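Local coordinates for heme-binding protein A (Haemophilus parasuis 29755, PDB 3TPA) that probably binds glutathione in the periplasm as a family 5 extracellular solute-binding protein, despite a name that refers to heme, at residues Ala15-Lys20 with Phe223-Asp228; Arg42-Lys47 with Thr156-Phe161; Val357-Arg362 with His391-Phe396. The protein carries 1 engineered substitution. All coordinates share one frame; numbering follows the deposited sequence.

Contact 1 of 3, residues Ala15-Lys20 with Phe223-Asp228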
loop_
_atom_site.group_PDB
_atom_site.type_symbol
_atom_site.label_atom_id
_atom_site.label_comp_id
_atom_site.label_asym_id
_atom_site.label_seq_id
_atom_site.Cartn_x
_atom_site.Cartn_y
_atom_site.Cartn_z
ATOM N N ALA A 15 3.904 -9.043 16.108
ATOM C CA ALA A 15 2.685 -9.611 16.669
ATOM C C ALA A 15 2.396 -11.037 16.208
ATOM O O ALA A 15 1.916 -11.856 16.989
ATOM C CB ALA A 15 1.506 -8.719 16.364
ATOM N N THR A 16 2.674 -11.338 14.944
ATOM C CA THR A 16 2.371 -12.675 14.430
ATOM C C THR A 16 3.522 -13.265 13.613
ATOM O O THR A 16 4.338 -12.535 13.059
ATOM C CB THR A 16 1.097 -12.661 13.576
ATOM O OG1 THR A 16 1.292 -11.792 12.457
ATOM C CG2 THR A 16 -0.103 -12.166 14.397
ATOM N N ALA A 17 3.581 -14.592 13.544
ATOM C CA ALA A 17 4.644 -15.268 12.810
ATOM C C ALA A 17 4.411 -15.077 11.306
ATOM O O ALA A 17 3.275 -15.186 10.845
ATOM C CB ALA A 17 4.664 -16.745 13.167
ATOM N N PRO A 18 5.467 -14.753 10.538
ATOM C CA PRO A 18 5.219 -14.571 9.097
ATOM C C PRO A 18 4.861 -15.894 8.423
ATOM O O PRO A 18 5.594 -16.874 8.558
ATOM C CB PRO A 18 6.556 -14.034 8.565
ATOM C CG PRO A 18 7.570 -14.390 9.603
ATOM C CD PRO A 18 6.837 -14.372 10.920
ATOM N N MET A 19 3.742 -15.910 7.709
ATOM C CA MET A 19 3.262 -17.123 7.042
ATOM C C MET A 19 4.148 -17.550 5.870
ATOM O O MET A 19 4.492 -18.725 5.734
ATOM C CB MET A 19 1.817 -16.925 6.571
ATOM C CG MET A 19 0.841 -16.657 7.709
ATOM S SD MET A 19 0.668 -18.079 8.800
ATOM C CE MET A 19 0.013 -17.303 10.281
ATOM N N LYS A 20 4.527 -16.593 5.030
ATOM C CA LYS A 20 5.318 -16.904 3.837
ATOM C C LYS A 20 6.618 -16.109 3.764
ATOM O O LYS A 20 6.609 -14.898 3.944
ATOM C CB LYS A 20 4.462 -16.665 2.589
ATOM C CG LYS A 20 3.505 -17.815 2.304
ATOM C CD LYS A 20 2.314 -17.352 1.506
ATOM C CE LYS A 20 1.219 -18.407 1.491
ATOM N NZ LYS A 20 -0.076 -17.820 1.047
ATOM N N PHE A 223 13.812 -11.223 14.661
ATOM C CA PHE A 223 12.375 -10.977 14.694
ATOM C C PHE A 223 11.740 -11.883 15.758
ATOM O O PHE A 223 11.596 -13.086 15.540
ATOM C CB PHE A 223 11.727 -11.280 13.345
ATOM C CG PHE A 223 12.004 -10.249 12.259
ATOM C CD1 PHE A 223 11.118 -10.095 11.210
ATOM C CD2 PHE A 223 13.147 -9.468 12.287
ATOM C CE1 PHE A 223 11.360 -9.159 10.197
ATOM C CE2 PHE A 223 13.401 -8.539 11.286
ATOM C CZ PHE A 223 12.502 -8.385 10.239
ATOM N N SER A 224 11.362 -11.304 16.898
ATOM C CA SER A 224 10.787 -12.079 17.994
ATOM C C SER A 224 9.267 -11.973 18.037
ATOM O O SER A 224 8.717 -10.894 18.240
ATOM C CB SER A 224 11.374 -11.632 19.332
ATOM O OG SER A 224 10.685 -12.237 20.417
ATOM N N ILE A 225 8.584 -13.098 17.848
ATOM C CA ILE A 225 7.120 -13.076 17.860
ATOM C C ILE A 225 6.612 -12.835 19.280
ATOM O O ILE A 225 6.840 -13.637 20.189
ATOM C CB ILE A 225 6.482 -14.369 17.305
ATOM C CG1 ILE A 225 6.710 -14.489 15.799
ATOM C CG2 ILE A 225 4.985 -14.382 17.571
ATOM C CD1 ILE A 225 8.140 -14.778 15.412
ATOM N N THR A 226 5.903 -11.728 19.441
ATOM C CA THR A 226 5.475 -11.244 20.735
ATOM C C THR A 226 4.039 -10.800 20.570
ATOM O O THR A 226 3.781 -9.637 20.281
ATOM C CB THR A 226 6.312 -10.033 21.147
ATOM O OG1 THR A 226 7.696 -10.280 20.850
ATOM C CG2 THR A 226 6.134 -9.728 22.645
ATOM N N PRO A 227 3.096 -11.729 20.782
ATOM C CA PRO A 227 1.708 -11.558 20.334
ATOM C C PRO A 227 0.887 -10.467 21.013
ATOM O O PRO A 227 -0.079 -10.013 20.407
ATOM C CB PRO A 227 1.089 -12.940 20.569
ATOM C CG PRO A 227 1.956 -13.587 21.581
ATOM C CD PRO A 227 3.334 -13.055 21.378
ATOM N N ASP A 228 1.249 -10.036 22.218
ATOM C CA ASP A 228 0.392 -9.100 22.944
ATOM C C ASP A 228 0.885 -7.647 22.843
ATOM O O ASP A 228 2.049 -7.347 23.149
ATOM C CB ASP A 228 0.255 -9.517 24.415
ATOM C CG ASP A 228 -0.447 -10.875 24.592
ATOM O OD1 ASP A 228 -1.245 -11.284 23.712
ATOM O OD2 ASP A 228 -0.205 -11.528 25.637
HETATM O O HOH W 1 -1.141 -10.847 17.924
#

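Contact 2 of 3, residues Arg42-Lys47 with Thr156-Phe161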
loop_
_atom_site.group_PDB
_atom_site.type_symbol
_atom_site.label_atom_id
_atom_site.label_comp_id
_atom_site.label_asym_id
_atom_site.label_seq_id
_atom_site.Cartn_x
_atom_site.Cartn_y
_atom_site.Cartn_z
ATOM N N ARG A 42 15.074 -5.344 -5.647
ATOM C CA ARG A 42 14.265 -5.191 -6.852
ATOM C C ARG A 42 15.090 -4.477 -7.911
ATOM O O ARG A 42 16.157 -3.968 -7.614
ATOM C CB ARG A 42 13.010 -4.356 -6.550
ATOM C CG ARG A 42 11.834 -5.128 -5.936
ATOM C CD ARG A 42 12.158 -5.798 -4.599
ATOM N NE ARG A 42 12.592 -4.831 -3.600
ATOM C CZ ARG A 42 13.125 -5.169 -2.435
ATOM N NH1 ARG A 42 13.270 -6.446 -2.140
ATOM N NH2 ARG A 42 13.512 -4.239 -1.572
ATOM N N LEU A 43 14.587 -4.437 -9.147
ATOM C CA LEU A 43 15.278 -3.767 -10.250
ATOM C C LEU A 43 15.571 -2.310 -9.893
ATOM O O LEU A 43 16.716 -1.855 -9.994
ATOM C CB LEU A 43 14.468 -3.867 -11.548
ATOM C CG LEU A 43 14.572 -5.211 -12.286
ATOM C CD1 LEU A 43 13.567 -5.293 -13.419
ATOM C CD2 LEU A 43 16.001 -5.415 -12.815
ATOM N N VAL A 44 14.536 -1.596 -9.462
ATOM C CA VAL A 44 14.685 -0.263 -8.866
ATOM C C VAL A 44 14.023 -0.270 -7.487
ATOM O O VAL A 44 13.122 -1.074 -7.237
ATOM C CB VAL A 44 14.066 0.841 -9.754
ATOM C CG1 VAL A 44 14.640 0.772 -11.167
ATOM C CG2 VAL A 44 12.524 0.713 -9.791
ATOM N N GLU A 45 14.472 0.602 -6.586
ATOM C CA GLU A 45 13.987 0.595 -5.204
ATOM C C GLU A 45 13.439 1.967 -4.843
ATOM O O GLU A 45 13.903 2.963 -5.371
ATOM C CB GLU A 45 15.146 0.295 -4.248
ATOM C CG GLU A 45 16.018 -0.887 -4.643
ATOM C CD GLU A 45 15.440 -2.197 -4.185
ATOM O OE1 GLU A 45 16.191 -3.195 -4.124
ATOM O OE2 GLU A 45 14.231 -2.224 -3.876
ATOM N N PHE A 46 12.482 2.033 -3.920
ATOM C CA PHE A 46 11.977 3.339 -3.478
ATOM C C PHE A 46 13.048 4.065 -2.651
ATOM O O PHE A 46 13.656 3.471 -1.769
ATOM C CB PHE A 46 10.713 3.176 -2.628
ATOM C CG PHE A 46 9.513 2.674 -3.397
ATOM C CD1 PHE A 46 8.817 3.513 -4.242
ATOM C CD2 PHE A 46 9.068 1.372 -3.240
ATOM C CE1 PHE A 46 7.718 3.055 -4.936
ATOM C CE2 PHE A 46 7.966 0.909 -3.925
ATOM C CZ PHE A 46 7.285 1.757 -4.775
ATOM N N LYS A 47 13.294 5.336 -2.937
ATOM C CA LYS A 47 14.172 6.128 -2.078
ATOM C C LYS A 47 13.581 6.084 -0.675
ATOM O O LYS A 47 12.361 6.025 -0.530
ATOM C CB LYS A 47 14.271 7.581 -2.570
ATOM C CG LYS A 47 15.073 7.757 -3.860
ATOM C CD LYS A 47 15.179 9.226 -4.271
ATOM C CE LYS A 47 16.182 9.426 -5.402
ATOM N NZ LYS A 47 17.594 9.169 -4.976
ATOM N N THR A 156 5.727 0.170 -9.797
ATOM C CA THR A 156 5.354 -1.225 -9.589
ATOM C C THR A 156 6.589 -2.137 -9.528
ATOM O O THR A 156 6.642 -3.074 -8.731
ATOM C CB THR A 156 4.354 -1.707 -10.661
ATOM O OG1 THR A 156 3.172 -0.902 -10.571
ATOM C CG2 THR A 156 3.987 -3.188 -10.448
ATOM N N VAL A 157 7.585 -1.842 -10.356
ATOM C CA VAL A 157 8.819 -2.633 -10.440
ATOM C C VAL A 157 9.616 -2.633 -9.126
ATOM O O VAL A 157 10.415 -3.547 -8.871
ATOM C CB VAL A 157 9.717 -2.124 -11.590
ATOM C CG1 VAL A 157 11.090 -2.773 -11.557
ATOM C CG2 VAL A 157 9.040 -2.387 -12.920
ATOM N N ALA A 158 9.390 -1.608 -8.305
ATOM C CA ALA A 158 10.055 -1.463 -7.008
ATOM C C ALA A 158 9.300 -2.154 -5.864
ATOM O O ALA A 158 9.756 -2.179 -4.715
ATOM C CB ALA A 158 10.241 0.026 -6.684
ATOM N N MET A 159 8.143 -2.725 -6.179
ATOM C CA MET A 159 7.344 -3.360 -5.140
ATOM C C MET A 159 7.918 -4.711 -4.760
ATOM O O MET A 159 8.585 -5.376 -5.564
ATOM C CB MET A 159 5.875 -3.465 -5.594
ATOM C CG MET A 159 5.186 -2.110 -5.772
ATOM S SD MET A 159 3.488 -2.276 -6.388
ATOM C CE MET A 159 2.732 -3.215 -5.065
ATOM N N ASP A 160 7.663 -5.104 -3.520
ATOM C CA ASP A 160 8.218 -6.327 -2.931
ATOM C C ASP A 160 7.999 -7.608 -3.720
ATOM O O ASP A 160 8.898 -8.460 -3.768
ATOM C CB ASP A 160 7.693 -6.506 -1.513
ATOM C CG ASP A 160 8.059 -5.354 -0.630
ATOM O OD1 ASP A 160 7.542 -4.251 -0.865
ATOM O OD2 ASP A 160 8.863 -5.545 0.290
ATOM N N PHE A 161 6.817 -7.755 -4.322
ATOM C CA PHE A 161 6.480 -8.971 -5.068
ATOM C C PHE A 161 7.384 -9.192 -6.290
ATOM O O PHE A 161 7.482 -10.304 -6.825
ATOM C CB PHE A 161 4.990 -8.971 -5.485
ATOM C CG PHE A 161 4.653 -8.107 -6.702
ATOM C CD1 PHE A 161 4.386 -8.694 -7.939
ATOM C CD2 PHE A 161 4.532 -6.731 -6.590
ATOM C CE1 PHE A 161 4.032 -7.930 -9.028
ATOM C CE2 PHE A 161 4.179 -5.943 -7.694
ATOM C CZ PHE A 161 3.929 -6.540 -8.910
HETATM O O HOH W 2 12.070 -5.575 -9.562
HETATM O O HOH W 3 11.783 -0.978 -3.365
#

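Contact 3 of 3, residues Val357-Arg362 with His391-Phe396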
loop_
_atom_site.group_PDB
_atom_site.type_symbol
_atom_site.label_atom_id
_atom_site.label_comp_id
_atom_site.label_asym_id
_atom_site.label_seq_id
_atom_site.Cartn_x
_atom_site.Cartn_y
_atom_site.Cartn_z
ATOM N N VAL A 357 -22.944 0.168 6.990
ATOM C CA VAL A 357 -21.787 0.084 7.891
ATOM C C VAL A 357 -20.847 -1.059 7.492
ATOM O O VAL A 357 -21.296 -2.174 7.251
ATOM C CB VAL A 357 -22.233 -0.105 9.358
ATOM C CG1 VAL A 357 -21.028 -0.223 10.288
ATOM C CG2 VAL A 357 -23.134 1.038 9.796
ATOM N N GLN A 358 -19.546 -0.776 7.415
ATOM C CA GLN A 358 -18.557 -1.807 7.100
ATOM C C GLN A 358 -18.358 -2.740 8.304
ATOM O O GLN A 358 -18.054 -2.284 9.400
ATOM C CB GLN A 358 -17.226 -1.182 6.668
ATOM C CG GLN A 358 -16.133 -2.200 6.436
ATOM C CD GLN A 358 -14.943 -1.662 5.682
ATOM O OE1 GLN A 358 -15.082 -0.889 4.742
ATOM N NE2 GLN A 358 -13.758 -2.092 6.074
ATOM N N PRO A 359 -18.549 -4.053 8.101
ATOM C CA PRO A 359 -18.590 -4.962 9.246
ATOM C C PRO A 359 -17.228 -5.528 9.650
ATOM O O PRO A 359 -17.137 -6.144 10.702
ATOM C CB PRO A 359 -19.494 -6.081 8.744
ATOM C CG PRO A 359 -19.165 -6.159 7.305
ATOM C CD PRO A 359 -18.933 -4.737 6.855
ATOM N N VAL A 360 -16.203 -5.333 8.829
ATOM C CA VAL A 360 -14.868 -5.851 9.118
ATOM C C VAL A 360 -13.872 -4.707 9.167
ATOM O O VAL A 360 -13.588 -4.093 8.138
ATOM C CB VAL A 360 -14.412 -6.849 8.051
ATOM C CG1 VAL A 360 -12.944 -7.214 8.242
ATOM C CG2 VAL A 360 -15.277 -8.098 8.095
ATOM N N VAL A 361 -13.340 -4.423 10.354
ATOM C CA VAL A 361 -12.458 -3.276 10.533
ATOM C C VAL A 361 -11.164 -3.385 9.725
ATOM O O VAL A 361 -10.562 -4.457 9.616
ATOM C CB VAL A 361 -12.136 -3.020 12.005
ATOM C CG1 VAL A 361 -13.421 -2.815 12.788
ATOM C CG2 VAL A 361 -11.347 -4.182 12.583
ATOM N N ARG A 362 -10.774 -2.260 9.132
ATOM C CA ARG A 362 -9.519 -2.140 8.419
ATOM C C ARG A 362 -8.778 -0.948 8.988
ATOM O O ARG A 362 -9.392 -0.075 9.605
ATOM C CB ARG A 362 -9.763 -1.951 6.922
ATOM C CG ARG A 362 -10.431 -3.132 6.250
ATOM C CD ARG A 362 -9.448 -4.236 5.969
ATOM N NE ARG A 362 -10.109 -5.406 5.409
ATOM C CZ ARG A 362 -10.193 -6.585 6.017
ATOM N NH1 ARG A 362 -9.646 -6.761 7.211
ATOM N NH2 ARG A 362 -10.821 -7.594 5.429
ATOM N N HIS A 391 -24.498 -5.726 7.251
ATOM C CA HIS A 391 -24.395 -6.820 6.289
ATOM C C HIS A 391 -23.150 -7.622 6.624
ATOM O O HIS A 391 -22.231 -7.096 7.245
ATOM C CB HIS A 391 -24.227 -6.274 4.855
ATOM C CG HIS A 391 -25.491 -5.775 4.226
ATOM N ND1 HIS A 391 -26.492 -6.621 3.793
ATOM C CD2 HIS A 391 -25.906 -4.522 3.939
ATOM C CE1 HIS A 391 -27.479 -5.905 3.286
ATOM N NE2 HIS A 391 -27.148 -4.629 3.360
ATOM N N GLU A 392 -23.102 -8.888 6.217
ATOM C CA GLU A 392 -21.876 -9.668 6.328
ATOM C C GLU A 392 -20.879 -9.179 5.285
ATOM O O GLU A 392 -21.269 -8.656 4.254
ATOM C CB GLU A 392 -22.138 -11.162 6.119
ATOM C CG GLU A 392 -23.008 -11.811 7.187
ATOM C CD GLU A 392 -24.438 -12.008 6.727
ATOM O OE1 GLU A 392 -25.186 -11.011 6.669
ATOM O OE2 GLU A 392 -24.810 -13.160 6.418
ATOM N N TRP A 393 -19.599 -9.382 5.559
ATOM C CA TRP A 393 -18.504 -8.864 4.727
ATOM C C TRP A 393 -18.743 -9.080 3.239
ATOM O O TRP A 393 -18.780 -8.117 2.471
ATOM C CB TRP A 393 -17.175 -9.501 5.156
ATOM C CG TRP A 393 -15.915 -8.990 4.478
ATOM C CD1 TRP A 393 -14.903 -9.755 3.964
ATOM C CD2 TRP A 393 -15.524 -7.622 4.274
ATOM N NE1 TRP A 393 -13.913 -8.952 3.449
ATOM C CE2 TRP A 393 -14.265 -7.640 3.629
ATOM C CE3 TRP A 393 -16.110 -6.389 4.568
ATOM C CZ2 TRP A 393 -13.594 -6.476 3.268
ATOM C CZ3 TRP A 393 -15.436 -5.234 4.214
ATOM C CH2 TRP A 393 -14.194 -5.286 3.569
ATOM N N ALA A 394 -18.920 -10.332 2.828
ATOM C CA ALA A 394 -19.106 -10.633 1.414
ATOM C C ALA A 394 -20.311 -9.936 0.787
ATOM O O ALA A 394 -20.218 -9.458 -0.342
ATOM C CB ALA A 394 -19.186 -12.145 1.187
ATOM N N ASP A 395 -21.433 -9.883 1.510
ATOM C CA ASP A 395 -22.641 -9.241 0.992
ATOM C C ASP A 395 -22.423 -7.749 0.853
ATOM O O ASP A 395 -22.778 -7.149 -0.157
ATOM C CB ASP A 395 -23.858 -9.482 1.899
ATOM C CG ASP A 395 -24.428 -10.880 1.759
ATOM O OD1 ASP A 395 -24.234 -11.495 0.693
ATOM O OD2 ASP A 395 -25.069 -11.366 2.720
ATOM N N PHE A 396 -21.844 -7.172 1.894
ATOM C CA PHE A 396 -21.526 -5.749 1.954
ATOM C C PHE A 396 -20.774 -5.348 0.695
ATOM O O PHE A 396 -21.136 -4.398 0.004
ATOM C CB PHE A 396 -20.678 -5.491 3.206
ATOM C CG PHE A 396 -20.120 -4.089 3.314
ATOM C CD1 PHE A 396 -20.904 -3.046 3.768
ATOM C CD2 PHE A 396 -18.785 -3.835 2.993
ATOM C CE1 PHE A 396 -20.379 -1.758 3.885
ATOM C CE2 PHE A 396 -18.247 -2.559 3.107
ATOM C CZ PHE A 396 -19.045 -1.521 3.560
HETATM O O HOH W 4 -22.266 -4.076 9.019
#

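Contact 1 of 3, residues Ala15-Lys20 with Phe223-Asp228
I225 carries most of this contact from the 223-228 side, its two branches meeting different parts of the 15-20 backbone. CG1 stands beside the I225 backbone N (chi1 -69°) and reaches A17, where it lies 3.7 Å from A17 CA and 4.0 Å from A17 CB. The other branch, CG2, takes the position anti to that N and comes to 4.0 Å from A15 O, so the two branches straddle the backbone of A15-A17. A17 meets the isoleucine with both its main chain and its methyl.

Further along, P227 approaches A15. Its CA lies 3.4 Å from A15 O in a CA-H...O contact with an angle of 148° at the hydrogen, and the CB of the same ring stays at 3.8 Å from that oxygen. A15 turns its own methyl away and presents its backbone, with A15 CA 3.8 Å from T226 O. One water joins the two segments, giving a 2.8 Å hydrogen bond to P227 O and a weak one to A15 O. The direct contact is thus van der Waals packing and a CH...O approach at the protein surface.

In the fold, strands 220-225 and 9-14 are parallel neighbours in a mixed sheet, with backbone hydrogen bonds from S224 and T226 to I14. The contact continues this pairing past their C-terminal ends, packing the loop that leaves strand 9-14 against the link from strand 220-225 to helix 229-237. R232 of that helix touches A15 and hydrogen-bonds T226 O, while P18 packs on V203 of strand 202-207.

Contact 2 of 3, residues Arg42-Lys47 with Thr156-Phe161
R42 lays the aliphatic part of its side chain along the backbone of the 156-161 turn: CB is 3.6 Å from V157 O, and CG is 3.3 Å from M159 O. Bends at chi2 and chi3 fold the chain back, and NE makes a salt bridge with E45 OE2 at 3.1 Å, though its hydrogen bond is weak by angle. The backbone does better: R42 N gives E45 OE1 a nearly straight hydrogen bond (2.9 Å, 169°). L43 follows, its CB packing 3.6 Å from V157 CG1; its backbone N and V157 O share a water. V44 uses both side chain and main chain, CG2 touching the A158 methyl and V44 O receiving a CA-H...O contact from A158 CA at 3.1 Å. E45 directs its CB away from the turn, but OE2 binds a second water that also contacts F46 N and A158 O. At F46 the ring receives A158 CB over one face, 3.9 Å from its centroid and 18° off the normal.

The A158 methyl thus packs between V44 and one face of F46, at the third position of the type I turn T156-M159. Direct contact between edge strand 44-46 and this turn is apolar and CH...O in kind, whereas the bridging waters satisfy V157 O and A158 O. E45 probably offsets part of the buried R42 charge, while S36 O and S163 OG hold NH1.

Contact 3 of 3, residues Val357-Arg362 with His391-Phe396
P359 sets CD over one face of F396, 4.0 Å from the ring centroid and 18° off the normal. Q358 CA shares that face, also offset toward the rim, while Q358 CB touches F396 CZ at 3.6 Å. P359 CG meets H391 O at 3.2 Å, and the same CD also nears the edge of the W393 indole close to its plane.

The W393 contacts hold for one of two modelled conformers and are less certain. V360 crosses the indole at about a right angle, CB over a face of the six-membered ring at 4.2 Å from the centroid. R362 NH2 comes to 3.7 Å from W393 CZ2, the two planes perpendicular. The Q358 side chain, extended beyond CG, runs beside the indole and gives V360 O a 2.9 Å hydrogen bond through NE2, nearly straight at 172°.

The contact packs the loop leaving the first strand of a beta-alpha-beta crossover, 351-356 to 384-389, on the start of the helix after the second. F396, and W393 in the modelled conformer, hold this loop chiefly through CH-pi and apolar packing; V360 O is met by Q358 NE2, V357 O by a water shared with H391 N, and Q358 N by T409 OG1.

Overall arrangement
From the N terminus, strand 9-14 leads directly into contact 1, which closes a loop of about 200 residues by returning to the end of strand 220-225. Contact 2 lies wholly within that loop, joining edge strand 44-46 of the antiparallel sheet to the turn after helix 153-156. Contact 3 comes later in the chain and closes a much shorter loop, from the end of strand 351-356 through helix 368-381 and strand 384-389 to helix 393-401, at the edge of the six-stranded mixed sheet. None of the three touch: the centres of contacts 2 and 3 are 32 Å apart, on opposite sides of the chain's centre.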